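Local coordinates for TipC2 (Streptococcus intermedius B196, PDB 6DHX), which probably acts as an immunity protein that recognises and neutralises an antibacterial toxin exported by the type VII secretion system, at residues R34-N37 and I38-L42. Residues are numbered along the deposited sequence; the frame is centred on the assembly and turned at random.
Sequences RLNN and IFNKL
Asn37 and Asn40 meet where the loop after helix 21-32 turns into the short 3-10 segment 38-41. Asn37 comes just before that segment. Its CB has the side-chain nitrogen of Asn40 as a neighbour, with ND2 3.9 Å from Asn37 CB. Its CG is swung beside its own carbonyl carbon (chi1 -162°), which turns the amide forward along the chain. CG lies near the backbone N atoms of Ile38 and Phe39. Asn37 OD1 then accepts a hydrogen bond from Phe39 N over 2.9 Å. The bond is nearly straight at 165°, and the donor is tilted from the carbonyl plane. Asn37 OD1 also touches Phe39 CB and lies at the edge of the ring, 3.6 Å from Phe39 CD2. It also packs on Ile38 CG2.

The main chain of Asn37 adds a second bond. Asn40 N donates to Asn37 O over 2.8 Å, from well above the carbonyl plane. The next turn follows with Lys41 N bonded to Ile38 O. Asn40 ND2 donates a nearly straight hydrogen bond to Asn36 OD1 over 3.0 Å; the acceptor lies close to the amide plane of Asn40. The two amide planes are 33° apart.

Ile38 and Phe39 pack against helix 21-32, and the Phe39 ring meets that of Trp170 in helix 151-173. Ile38 N bonds to the hydroxyl of Thr32.

The Asn37 OD1 bond to the amide two residues on makes an Asx turn at the start of the 3-10 segment. It satisfies an amide with no earlier backbone acceptor there. The uncharged Asn36-Asn40 bond links the turn to the preceding loop.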
ATOM      1  N   ARG A  34      -9.888 -17.208  -0.681  1.00 22.07           N
ATOM      2  CA  ARG A  34     -11.130 -17.855  -0.294  1.00 27.41           C
ATOM      3  C   ARG A  34     -10.915 -19.216   0.334  1.00 23.50           C
ATOM      4  O   ARG A  34     -11.841 -19.761   0.930  1.00 26.45           O
ATOM      5  CB  ARG A  34     -12.064 -17.962  -1.500  1.00 27.62           C
ATOM      6  CG  ARG A  34     -12.541 -16.535  -1.777  1.00 28.62           C
ATOM      7  CD  ARG A  34     -13.619 -16.494  -2.779  1.00 44.85           C
ATOM      8  NE  ARG A  34     -13.100 -16.690  -4.113  1.00 55.36           N
ATOM      9  CZ  ARG A  34     -13.877 -16.647  -5.187  1.00 66.39           C
ATOM     10  NH1 ARG A  34     -15.189 -16.423  -5.034  1.00 61.11           N
ATOM     11  NH2 ARG A  34     -13.349 -16.832  -6.393  1.00 67.42           N
ATOM     12  N   LEU A  35      -9.715 -19.753   0.229  1.00 23.51           N
ATOM     13  CA  LEU A  35      -9.376 -21.078   0.694  1.00 27.39           C
ATOM     14  C   LEU A  35      -8.540 -21.038   1.964  1.00 23.90           C
ATOM     15  O   LEU A  35      -8.904 -21.664   2.964  1.00 25.60           O
ATOM     16  CB  LEU A  35      -8.625 -21.839  -0.431  1.00 27.17           C
ATOM     17  CG  LEU A  35      -8.053 -23.205   0.030  1.00 45.52           C
ATOM     18  CD1 LEU A  35      -9.123 -24.232   0.514  1.00 49.56           C
ATOM     19  CD2 LEU A  35      -7.133 -23.860  -1.034  1.00 50.04           C
ATOM     20  N   ASN A  36      -7.431 -20.315   1.940  1.00 26.96           N
ATOM     21  CA  ASN A  36      -6.497 -20.164   3.054  1.00 24.65           C
ATOM     22  C   ASN A  36      -5.526 -19.070   2.644  1.00 25.66           C
ATOM     23  O   ASN A  36      -4.477 -19.326   2.021  1.00 24.79           O
ATOM     24  CB  ASN A  36      -5.843 -21.529   3.380  1.00 26.49           C
ATOM     25  CG  ASN A  36      -4.810 -21.452   4.516  1.00 34.62           C
ATOM     26  OD1 ASN A  36      -4.544 -20.400   5.085  1.00 30.94           O
ATOM     27  ND2 ASN A  36      -4.213 -22.585   4.826  1.00 42.77           N
ATOM     28  N   ASN A  37      -5.891 -17.830   2.978  1.00 23.79           N
ATOM     29  CA  ASN A  37      -5.164 -16.649   2.512  1.00 23.89           C
ATOM     30  C   ASN A  37      -3.678 -16.784   2.787  1.00 24.93           C
ATOM     31  O   ASN A  37      -3.276 -17.047   3.912  1.00 22.98           O
ATOM     32  CB  ASN A  37      -5.733 -15.422   3.244  1.00 22.20           C
ATOM     33  CG  ASN A  37      -5.372 -14.098   2.554  1.00 21.78           C
ATOM     34  OD1 ASN A  37      -4.226 -13.847   2.222  1.00 22.79           O
ATOM     35  ND2 ASN A  37      -6.384 -13.239   2.358  1.00 20.25           N
ATOM     36  N   ILE A  38      -2.863 -16.528   1.746  1.00 21.44           N
ATOM     37  CA  ILE A  38      -1.416 -16.565   1.913  1.00 23.77           C
ATOM     38  C   ILE A  38      -0.955 -15.694   3.094  1.00 24.20           C
ATOM     39  O   ILE A  38      -0.018 -16.043   3.805  1.00 23.24           O
ATOM     40  CB  ILE A  38      -0.740 -16.129   0.580  1.00 20.40           C
ATOM     41  CG1 ILE A  38       0.788 -16.124   0.728  1.00 31.21           C
ATOM     42  CG2 ILE A  38      -1.189 -14.711   0.096  1.00 21.56           C
ATOM     43  CD1 ILE A  38       1.344 -17.457   0.871  1.00 33.12           C
ATOM     44  N   PHE A  39      -1.634 -14.574   3.358  1.00 22.57           N
ATOM     45  CA  PHE A  39      -1.201 -13.689   4.432  1.00 21.32           C
ATOM     46  C   PHE A  39      -1.509 -14.241   5.814  1.00 22.93           C
ATOM     47  O   PHE A  39      -1.035 -13.678   6.810  1.00 24.26           O
ATOM     48  CB  PHE A  39      -1.837 -12.299   4.241  1.00 18.40           C
ATOM     49  CG  PHE A  39      -1.131 -11.472   3.204  1.00 20.32           C
ATOM     50  CD1 PHE A  39       0.030 -10.732   3.518  1.00 22.13           C
ATOM     51  CD2 PHE A  39      -1.602 -11.440   1.892  1.00 17.61           C
ATOM     52  CE1 PHE A  39       0.681  -9.961   2.527  1.00 23.27           C
ATOM     53  CE2 PHE A  39      -0.982 -10.677   0.907  1.00 19.86           C
ATOM     54  CZ  PHE A  39       0.192  -9.934   1.195  1.00 22.57           C
ATOM     55  N   ASN A  40      -2.287 -15.336   5.912  1.00 19.95           N
ATOM     56  CA  ASN A  40      -2.358 -16.045   7.186  1.00 19.59           C
ATOM     57  C   ASN A  40      -0.974 -16.486   7.633  1.00 29.60           C
ATOM     58  O   ASN A  40      -0.775 -16.686   8.829  1.00 29.31           O
ATOM     59  CB  ASN A  40      -3.268 -17.296   7.104  1.00 24.83           C
ATOM     60  CG  ASN A  40      -4.750 -16.922   6.880  1.00 28.33           C
ATOM     61  OD1 ASN A  40      -5.154 -15.822   7.189  1.00 28.26           O
ATOM     62  ND2 ASN A  40      -5.530 -17.841   6.335  1.00 26.28           N
ATOM     63  N   LYS A  41      -0.037 -16.635   6.694  1.00 27.37           N
ATOM     64  CA  LYS A  41       1.328 -17.087   6.995  1.00 31.44           C
ATOM     65  C   LYS A  41       2.187 -15.981   7.599  1.00 29.54           C
ATOM     66  O   LYS A  41       3.248 -16.289   8.137  1.00 30.64           O
ATOM     67  CB  LYS A  41       2.013 -17.624   5.726  1.00 30.54           C
ATOM     68  CG  LYS A  41       1.395 -18.959   5.199  1.00 31.73           C
ATOM     69  CD  LYS A  41       2.126 -19.437   3.927  1.00 43.44           C
ATOM     70  CE  LYS A  41       1.553 -20.773   3.423  1.00 51.19           C
ATOM     71  NZ  LYS A  41       2.339 -21.338   2.300  1.00 52.16           N
ATOM     72  N   LEU A  42       1.744 -14.712   7.537  1.00 26.52           N
ATOM     73  CA  LEU A  42       2.570 -13.559   7.949  1.00 21.97           C
ATOM     74  C   LEU A  42       2.100 -13.140   9.335  1.00 21.76           C
ATOM     75  O   LEU A  42       1.026 -12.539   9.485  1.00 26.17           O
ATOM     76  CB  LEU A  42       2.448 -12.399   6.955  1.00 21.21           C
ATOM     77  CG  LEU A  42       3.300 -11.154   7.259  1.00 20.30           C
ATOM     78  CD1 LEU A  42       4.794 -11.539   7.242  1.00 23.63           C
ATOM     79  CD2 LEU A  42       2.982 -10.100   6.150  1.00 22.61           C
TER